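Local coordinates for beta-galactosidase (PDB 5MUJ), which probably acts as an arabinofuranosidase-type glycoside hydrolase of a gut bacterium, taking part in the breakdown of chain B of the plant pectin rhamnogalacturonan II, at residues 116-128 against 147-159. Sequence-based numbering, arbitrary orientation.
With RAM (alpha-L-rhamnopyranose), chain B.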
ATOM      1  N   LYS A 116     -17.237  -7.680 -15.891  1.00 14.14           N
ATOM      2  CA  LYS A 116     -17.441  -6.674 -14.859  1.00 14.84           C
ATOM      3  C   LYS A 116     -16.517  -5.470 -15.095  1.00 13.15           C
ATOM      4  O   LYS A 116     -15.625  -5.527 -15.911  1.00 14.23           O
ATOM      5  CB  LYS A 116     -17.206  -7.310 -13.477  1.00 14.89           C
ATOM      6  CG  LYS A 116     -18.224  -8.386 -13.152  1.00 14.31           C
ATOM      7  CD  LYS A 116     -19.578  -7.806 -12.794  1.00 14.81           C
ATOM      8  CE  LYS A 116     -20.580  -8.915 -12.715  1.00 15.59           C
ATOM      9  NZ  LYS A 116     -21.910  -8.485 -12.307  1.00 14.95           N
ATOM     10  N   TRP A 117     -16.754  -4.395 -14.335  1.00 15.10           N
ATOM     11  CA  TRP A 117     -16.022  -3.113 -14.461  1.00 15.04           C
ATOM     12  C   TRP A 117     -14.531  -3.241 -14.185  1.00 14.54           C
ATOM     13  O   TRP A 117     -13.726  -2.457 -14.651  1.00 16.53           O
ATOM     14  CB  TRP A 117     -16.629  -2.057 -13.536  1.00 15.21           C
ATOM     15  CG  TRP A 117     -16.389  -2.264 -12.086  1.00 14.91           C
ATOM     16  CD1 TRP A 117     -17.126  -3.023 -11.217  1.00 14.76           C
ATOM     17  CD2 TRP A 117     -15.308  -1.724 -11.326  1.00 14.25           C
ATOM     18  NE1 TRP A 117     -16.593  -2.971  -9.970  1.00 14.12           N
ATOM     19  CE2 TRP A 117     -15.470  -2.176  -9.995  1.00 11.42           C
ATOM     20  CE3 TRP A 117     -14.221  -0.900 -11.638  1.00 13.06           C
ATOM     21  CZ2 TRP A 117     -14.571  -1.843  -8.973  1.00 11.57           C
ATOM     22  CZ3 TRP A 117     -13.360  -0.544 -10.646  1.00 11.78           C
ATOM     23  CH2 TRP A 117     -13.534  -1.022  -9.303  1.00 11.47           C
ATOM     24  N   ASP A 118     -14.201  -4.232 -13.381  1.00 14.08           N
ATOM     25  CA  ASP A 118     -12.833  -4.474 -12.949  1.00 13.07           C
ATOM     26  C   ASP A 118     -12.261  -5.733 -13.610  1.00 11.38           C
ATOM     27  O   ASP A 118     -11.486  -6.454 -12.996  1.00 14.18           O
ATOM     28  CB  ASP A 118     -12.803  -4.581 -11.421  1.00 10.99           C
ATOM     29  CG  ASP A 118     -13.764  -5.625 -10.875  1.00 13.94           C
ATOM     30  OD1 ASP A 118     -14.402  -6.352 -11.707  1.00 14.37           O
ATOM     31  OD2 ASP A 118     -13.867  -5.747  -9.610  1.00 15.26           O
ATOM     32  N   CYS A 119     -12.648  -6.040 -14.846  1.00 13.72           N
ATOM     33  CA  CYS A 119     -12.280  -7.333 -15.432  1.00 14.71           C
ATOM     34  C   CYS A 119     -10.778  -7.571 -15.565  1.00 14.75           C
ATOM     35  O   CYS A 119     -10.335  -8.705 -15.430  1.00 17.01           O
ATOM     36  CB  CYS A 119     -12.961  -7.528 -16.771  1.00 17.52           C
ATOM     37  SG  CYS A 119     -12.525  -6.252 -17.957  1.00 22.19           S
ATOM     38  N   ASN A 120      -9.992  -6.511 -15.753  1.00 13.20           N
ATOM     39  CA  ASN A 120      -8.543  -6.617 -16.043  1.00 12.28           C
ATOM     40  C   ASN A 120      -7.589  -6.168 -14.919  1.00 12.64           C
ATOM     41  O   ASN A 120      -6.410  -6.529 -14.944  1.00 13.47           O
ATOM     42  CB  ASN A 120      -8.224  -5.850 -17.348  1.00 13.53           C
ATOM     43  CG  ASN A 120      -8.831  -6.505 -18.567  1.00 14.17           C
ATOM     44  OD1 ASN A 120      -8.959  -7.732 -18.617  1.00 15.08           O
ATOM     45  ND2 ASN A 120      -9.183  -5.707 -19.576  1.00 14.29           N
ATOM     46  N   GLN A 121      -8.091  -5.425 -13.922  1.00 11.51           N
ATOM     47  CA  GLN A 121      -7.279  -4.928 -12.801  1.00 11.92           C
ATOM     48  C   GLN A 121      -7.981  -5.187 -11.490  1.00 11.79           C
ATOM     49  O   GLN A 121      -9.094  -4.710 -11.284  1.00 13.12           O
ATOM     50  CB  GLN A 121      -7.006  -3.425 -12.913  1.00 10.63           C
ATOM     51  CG  GLN A 121      -6.456  -2.978 -14.277  1.00 10.44           C
ATOM     52  CD  GLN A 121      -4.972  -3.309 -14.448  1.00 11.91           C
ATOM     53  OE1 GLN A 121      -4.292  -3.612 -13.487  1.00 14.77           O
ATOM     54  NE2 GLN A 121      -4.481  -3.242 -15.655  1.00 11.19           N
ATOM     55  N   ARG A 122      -7.359  -6.022 -10.646  1.00 10.93           N
ATOM     56  CA  ARG A 122      -7.934  -6.469  -9.374  1.00 10.50           C
ATOM     57  C   ARG A 122      -6.821  -6.481  -8.331  1.00 10.41           C
ATOM     58  O   ARG A 122      -6.287  -7.560  -7.996  1.00 12.28           O
ATOM     59  CB  ARG A 122      -8.530  -7.890  -9.520  1.00 10.60           C
ATOM     60  CG  ARG A 122      -9.649  -7.995 -10.575  1.00 12.52           C
ATOM     61  CD  ARG A 122     -11.050  -7.799 -10.034  1.00 13.63           C
ATOM     62  NE  ARG A 122     -11.525  -9.020  -9.413  1.00 12.87           N
ATOM     63  CZ  ARG A 122     -12.438  -9.123  -8.453  1.00 14.20           C
ATOM     64  NH1 ARG A 122     -13.105  -8.060  -8.005  1.00 16.66           N
ATOM     65  NH2 ARG A 122     -12.727 -10.328  -7.964  1.00 16.22           N
ATOM     66  N   GLY A 123      -6.430  -5.318  -7.806  1.00 10.89           N
ATOM     67  CA  GLY A 123      -5.278  -5.241  -6.879  1.00  9.81           C
ATOM     68  C   GLY A 123      -5.716  -4.816  -5.498  1.00  9.75           C
ATOM     69  O   GLY A 123      -5.926  -3.641  -5.229  1.00 13.00           O
ATOM     70  N   GLY A 124      -5.696  -5.738  -4.532  1.00  9.41           N
ATOM     71  CA  GLY A 124      -6.375  -5.552  -3.262  1.00 11.09           C
ATOM     72  C   GLY A 124      -5.571  -5.291  -2.011  1.00 10.12           C
ATOM     73  O   GLY A 124      -4.386  -5.701  -1.898  1.00 13.27           O
ATOM     74  N   PHE A 125      -6.241  -4.670  -1.026  1.00  9.69           N
ATOM     75  CA  PHE A 125      -5.647  -4.148   0.176  1.00 10.25           C
ATOM     76  C   PHE A 125      -6.626  -4.401   1.331  1.00 10.94           C
ATOM     77  O   PHE A 125      -7.629  -3.726   1.528  1.00 11.71           O
ATOM     78  CB  PHE A 125      -5.345  -2.668   0.092  1.00 10.55           C
ATOM     79  CG  PHE A 125      -4.671  -2.263  -1.187  1.00 13.51           C
ATOM     80  CD1 PHE A 125      -3.337  -2.524  -1.419  1.00 15.07           C
ATOM     81  CD2 PHE A 125      -5.408  -1.655  -2.170  1.00 15.41           C
ATOM     82  CE1 PHE A 125      -2.745  -2.160  -2.625  1.00 16.51           C
ATOM     83  CE2 PHE A 125      -4.851  -1.283  -3.376  1.00 17.30           C
ATOM     84  CZ  PHE A 125      -3.515  -1.548  -3.615  1.00 16.99           C
ATOM     85  N   PRO A 126      -6.395  -5.452   2.113  1.00 11.35           N
ATOM     86  CA  PRO A 126      -7.318  -5.672   3.204  1.00 11.70           C
ATOM     87  C   PRO A 126      -7.604  -4.435   4.061  1.00 12.28           C
ATOM     88  O   PRO A 126      -6.759  -3.527   4.173  1.00 12.44           O
ATOM     89  CB  PRO A 126      -6.611  -6.762   4.014  1.00 12.03           C
ATOM     90  CG  PRO A 126      -5.939  -7.557   2.966  1.00 13.40           C
ATOM     91  CD  PRO A 126      -5.466  -6.576   1.936  1.00 10.97           C
ATOM     92  N   ALA A 127      -8.812  -4.424   4.626  1.00 11.44           N
ATOM     93  CA  ALA A 127      -9.328  -3.300   5.378  1.00 11.42           C
ATOM     94  C   ALA A 127      -9.536  -3.610   6.831  1.00 11.28           C
ATOM     95  O   ALA A 127      -9.520  -4.782   7.265  1.00 14.55           O
ATOM     96  CB  ALA A 127     -10.652  -2.864   4.766  1.00 12.28           C
ATOM     97  N   LEU A 128      -9.690  -2.557   7.604  1.00 10.14           N
ATOM     98  CA  LEU A 128      -9.963  -2.579   8.999  1.00 12.10           C
ATOM     99  C   LEU A 128      -8.854  -3.317   9.794  1.00 11.30           C
ATOM    100  O   LEU A 128      -9.154  -4.112  10.698  1.00 12.89           O
ATOM    101  CB  LEU A 128     -11.326  -3.214   9.272  1.00 14.26           C
ATOM    102  CG  LEU A 128     -12.504  -2.777   8.387  1.00 14.27           C
ATOM    103  CD1 LEU A 128     -13.790  -3.377   8.929  1.00 15.80           C
ATOM    104  CD2 LEU A 128     -12.628  -1.268   8.259  1.00 14.12           C
ATOM    105  N   TRP A 147     -13.161  -7.259   5.247  1.00 11.46           N
ATOM    106  CA  TRP A 147     -13.321  -6.304   4.126  1.00 11.65           C
ATOM    107  C   TRP A 147     -11.979  -5.988   3.482  1.00 11.63           C
ATOM    108  O   TRP A 147     -10.925  -6.198   4.078  1.00 11.51           O
ATOM    109  CB  TRP A 147     -13.987  -5.033   4.631  1.00 13.47           C
ATOM    110  CG  TRP A 147     -15.312  -5.274   5.189  1.00 13.47           C
ATOM    111  CD1 TRP A 147     -15.620  -5.716   6.450  1.00 14.44           C
ATOM    112  CD2 TRP A 147     -16.542  -5.108   4.511  1.00 15.40           C
ATOM    113  NE1 TRP A 147     -16.982  -5.842   6.584  1.00 15.88           N
ATOM    114  CE2 TRP A 147     -17.570  -5.464   5.407  1.00 16.63           C
ATOM    115  CE3 TRP A 147     -16.876  -4.704   3.224  1.00 13.52           C
ATOM    116  CZ2 TRP A 147     -18.915  -5.410   5.057  1.00 17.07           C
ATOM    117  CZ3 TRP A 147     -18.230  -4.642   2.871  1.00 14.54           C
ATOM    118  CH2 TRP A 147     -19.226  -4.991   3.790  1.00 15.15           C
HETATM  119  N   MSE A 148     -12.042  -5.491   2.260  1.00 10.85           N
HETATM  120  CA  MSE A 148     -10.880  -5.164   1.438  1.00 13.29           C
HETATM  121  C   MSE A 148     -11.281  -4.108   0.447  1.00 14.17           C
HETATM  122  O   MSE A 148     -12.406  -4.133  -0.050  1.00 15.57           O
HETATM  123  CB  MSE A 148     -10.484  -6.432   0.700  1.00 13.86           C
HETATM  124  CG  MSE A 148      -9.382  -6.281  -0.330  1.00 17.68           C
HETATM  125 SE   MSE A 148      -9.169  -7.938  -1.346  1.00 28.85          SE
HETATM  126  CE  MSE A 148      -7.527  -8.304  -0.365  1.00 28.21           C
ATOM    127  N   THR A 149     -10.395  -3.169   0.172  1.00 12.76           N
ATOM    128  CA  THR A 149     -10.558  -2.280  -0.973  1.00 12.32           C
ATOM    129  C   THR A 149      -9.517  -2.633  -1.998  1.00 11.79           C
ATOM    130  O   THR A 149      -8.524  -3.254  -1.701  1.00 13.69           O
ATOM    131  CB  THR A 149     -10.441  -0.788  -0.636  1.00 13.45           C
ATOM    132  OG1 THR A 149      -9.128  -0.525  -0.114  1.00 16.26           O
ATOM    133  CG2 THR A 149     -11.547  -0.382   0.348  1.00 13.36           C
ATOM    134  N   TYR A 150      -9.729  -2.189  -3.226  1.00 10.81           N
ATOM    135  CA  TYR A 150      -8.863  -2.555  -4.340  1.00 11.09           C
ATOM    136  C   TYR A 150      -8.774  -1.535  -5.485  1.00 10.99           C
ATOM    137  O   TYR A 150      -9.687  -0.672  -5.692  1.00 13.32           O
ATOM    138  CB  TYR A 150      -9.203  -3.960  -4.863  1.00 11.48           C
ATOM    139  CG  TYR A 150     -10.569  -4.139  -5.504  1.00 10.48           C
ATOM    140  CD1 TYR A 150     -10.751  -3.975  -6.883  1.00  9.88           C
ATOM    141  CD2 TYR A 150     -11.656  -4.547  -4.754  1.00 10.53           C
ATOM    142  CE1 TYR A 150     -11.999  -4.192  -7.478  1.00 11.69           C
ATOM    143  CE2 TYR A 150     -12.915  -4.764  -5.336  1.00 10.09           C
ATOM    144  CZ  TYR A 150     -13.082  -4.597  -6.693  1.00 11.87           C
ATOM    145  OH  TYR A 150     -14.349  -4.843  -7.222  1.00 13.98           O
ATOM    146  N   ILE A 151      -7.652  -1.597  -6.194  1.00 11.29           N
ATOM    147  CA  ILE A 151      -7.459  -0.941  -7.508  1.00 13.00           C
ATOM    148  C   ILE A 151      -8.242  -1.781  -8.517  1.00 12.85           C
ATOM    149  O   ILE A 151      -7.928  -2.986  -8.705  1.00 14.96           O
ATOM    150  CB  ILE A 151      -5.955  -0.887  -7.878  1.00 12.85           C
ATOM    151  CG1 ILE A 151      -5.223   0.121  -6.991  1.00 14.24           C
ATOM    152  CG2 ILE A 151      -5.748  -0.686  -9.374  1.00 16.70           C
ATOM    153  CD1 ILE A 151      -3.717   0.095  -7.112  1.00 13.77           C
ATOM    154  N   GLY A 152      -9.257  -1.182  -9.157  1.00 12.05           N
ATOM    155  CA  GLY A 152     -10.049  -1.871 -10.150  1.00 11.79           C
ATOM    156  C   GLY A 152     -10.086  -1.123 -11.464  1.00 11.94           C
ATOM    157  O   GLY A 152      -9.979   0.101 -11.465  1.00 13.12           O
ATOM    158  N   GLY A 153     -10.232  -1.836 -12.575  1.00 13.15           N
ATOM    159  CA  GLY A 153     -10.279  -1.183 -13.881  1.00 16.04           C
ATOM    160  C   GLY A 153     -10.445  -2.179 -15.005  1.00 14.15           C
ATOM    161  O   GLY A 153     -10.275  -3.389 -14.815  1.00 14.84           O
ATOM    162  N   GLU A 154     -10.796  -1.669 -16.173  1.00 13.66           N
ATOM    163  CA  GLU A 154     -11.028  -2.484 -17.331  1.00 14.19           C
ATOM    164  C   GLU A 154      -9.918  -2.410 -18.375  1.00 12.35           C
ATOM    165  O   GLU A 154      -9.958  -3.159 -19.336  1.00 16.49           O
ATOM    166  CB  GLU A 154     -12.397  -2.174 -17.963  1.00 13.50           C
ATOM    167  CG  GLU A 154     -12.611  -0.776 -18.506  1.00 13.25           C
ATOM    168  CD  GLU A 154     -13.992  -0.603 -19.093  1.00 17.63           C
ATOM    169  OE1 GLU A 154     -14.948  -1.311 -18.679  1.00 25.10           O
ATOM    170  OE2 GLU A 154     -14.139   0.255 -19.996  1.00 30.17           O
ATOM    171  N   GLY A 155      -8.908  -1.556 -18.177  1.00 13.27           N
ATOM    172  CA  GLY A 155      -7.782  -1.475 -19.105  1.00 13.86           C
ATOM    173  C   GLY A 155      -6.745  -2.546 -18.846  1.00 13.83           C
ATOM    174  O   GLY A 155      -6.557  -2.971 -17.706  1.00 15.62           O
ATOM    175  N   THR A 156      -6.088  -2.993 -19.906  1.00 13.59           N
ATOM    176  CA  THR A 156      -5.004  -3.960 -19.755  1.00 13.98           C
ATOM    177  C   THR A 156      -3.709  -3.184 -19.502  1.00 12.49           C
ATOM    178  O   THR A 156      -3.723  -1.926 -19.384  1.00 17.27           O
ATOM    179  CB  THR A 156      -4.895  -4.894 -20.974  1.00 17.24           C
ATOM    180  OG1 THR A 156      -4.618  -4.117 -22.140  1.00 17.23           O
ATOM    181  CG2 THR A 156      -6.173  -5.695 -21.168  1.00 17.35           C
ATOM    182  N   GLY A 157      -2.586  -3.879 -19.520  1.00 13.17           N
ATOM    183  CA  GLY A 157      -1.311  -3.263 -19.218  1.00 13.92           C
ATOM    184  C   GLY A 157      -1.093  -2.986 -17.747  1.00 13.70           C
ATOM    185  O   GLY A 157      -1.824  -3.478 -16.845  1.00 13.48           O
ATOM    186  N   TYR A 158      -0.013  -2.260 -17.504  1.00 14.12           N
ATOM    187  CA  TYR A 158       0.377  -1.892 -16.161  1.00 12.88           C
ATOM    188  C   TYR A 158      -0.406  -0.666 -15.643  1.00 13.51           C
ATOM    189  O   TYR A 158      -0.291   0.431 -16.185  1.00 16.01           O
ATOM    190  CB  TYR A 158       1.864  -1.620 -16.099  1.00 11.86           C
ATOM    191  CG  TYR A 158       2.405  -1.467 -14.691  1.00 13.60           C
ATOM    192  CD1 TYR A 158       2.552  -2.593 -13.862  1.00 12.31           C
ATOM    193  CD2 TYR A 158       2.776  -0.225 -14.173  1.00 14.34           C
ATOM    194  CE1 TYR A 158       3.070  -2.483 -12.563  1.00 14.72           C
ATOM    195  CE2 TYR A 158       3.277  -0.106 -12.876  1.00 13.59           C
ATOM    196  CZ  TYR A 158       3.432  -1.235 -12.078  1.00 13.29           C
ATOM    197  OH  TYR A 158       3.942  -1.097 -10.805  1.00 13.29           O
ATOM    198  N   GLU A 159      -1.165  -0.885 -14.583  1.00 12.21           N
ATOM    199  CA  GLU A 159      -1.949   0.129 -13.893  1.00 14.40           C
ATOM    200  C   GLU A 159      -2.854   0.884 -14.873  1.00 15.42           C
ATOM    201  O   GLU A 159      -3.668   0.252 -15.523  1.00 15.18           O
ATOM    202  CB  GLU A 159      -1.061   1.001 -12.996  1.00 13.84           C
ATOM    203  CG  GLU A 159      -0.435   0.187 -11.852  1.00 15.00           C
ATOM    204  CD  GLU A 159       0.132   0.984 -10.685  1.00 16.06           C
ATOM    205  OE1 GLU A 159       0.412   2.192 -10.843  1.00 16.39           O
ATOM    206  OE2 GLU A 159       0.355   0.389  -9.599  1.00 17.16           O
TER
HETATM  207  C1  RAM B   6       4.274   4.156 -10.620  1.00 16.05           C
HETATM  208  C2  RAM B   6       3.658   3.044  -9.810  1.00 16.96           C
HETATM  209  C3  RAM B   6       4.712   1.956  -9.616  1.00 14.81           C
HETATM  210  C4  RAM B   6       5.918   2.592  -8.922  1.00 15.73           C
HETATM  211  C5  RAM B   6       6.508   3.831  -9.613  1.00 14.63           C
HETATM  212  C6  RAM B   6       7.399   4.637  -8.683  1.00 14.55           C
HETATM  213  O2  RAM B   6       3.213   3.597  -8.543  1.00 16.13           O
HETATM  214  O3  RAM B   6       4.210   0.850  -8.863  1.00 15.73           O
HETATM  215  O4  RAM B   6       6.968   1.639  -8.897  1.00 15.32           O
HETATM  216  O5  RAM B   6       5.543   4.717 -10.233  1.00 14.93           O
HETATM  217  O   HOH W   1      -1.543  -3.495 -13.498  1.00 15.63           O
HETATM  218  O   HOH W   2      -8.658  -1.239   2.648  1.00 13.39           O
HETATM  219  O   HOH W   3     -11.444  -6.721   7.541  1.00 15.04           O
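Trp-147 O accepts a backbone hydrogen bond from Ala-127 N, and the CB atoms of the two residues touch. Next, the CE methyl of Met-148, a selenomethionine, packs on CD of Pro-126 at 3.5 Å. Its CG lies anti to the backbone N (chi1 174°), and a bend at chi3 (-106°) then sets CE beside the proline ring. Thr-149 exchanges two backbone bonds with Phe-125. A water also links Thr-149 OG1 to Phe-125 O, and OG1 has a further partner in Ser-208. Tyr-150 stands on the same face as Met-148. Tyr-150 OH donates to Asp-118 OD2 at 2.6 Å, nearly along the C-O axis. Arg-122 NH1 meets Asp-118 OD2 from above the carboxylate plane at 2.9 Å, forming a salt bridge. Arg-122 is itself held by Ser-111 O and Glu-181. Trp-117 CZ2 lies 3.8 Å from Tyr-150 CE1, but the rings barely overlap. Strand 121-126 is one of the two outer strands of a four-stranded antiparallel sheet, with strand 147-153 beside it. The chain has five such sheets, as in a five-bladed beta-propeller. Ile-151 meets the edge of the Phe-125 ring with CG1 and CD1. Trp-117 CZ3 comes to 3.4 Å from Gly-152 C. Gly-153 O faces both Asn-120 and Gln-121, a classic beta bulge. Glu-154 O accepts a hydrogen bond from Asn-120 ND2 at 2.7 Å, with the donor above the carbonyl plane. Gln-121 NE2 donates to Gly-155 O and Gly-157 O, each at 2.9 Å. Both acceptors lie close to the amide plane of Gln-121, which fixes the amide's rotation. Tyr-158 OH is hydrogen-bonded to rhamnose O3 at 2.8 Å in the glycan pocket. A water joins Gln-121 OE1 to Glu-159 N, and Glu-159 OE1 approaches rhamnose C2 while its OE2 bonds Tyr-90.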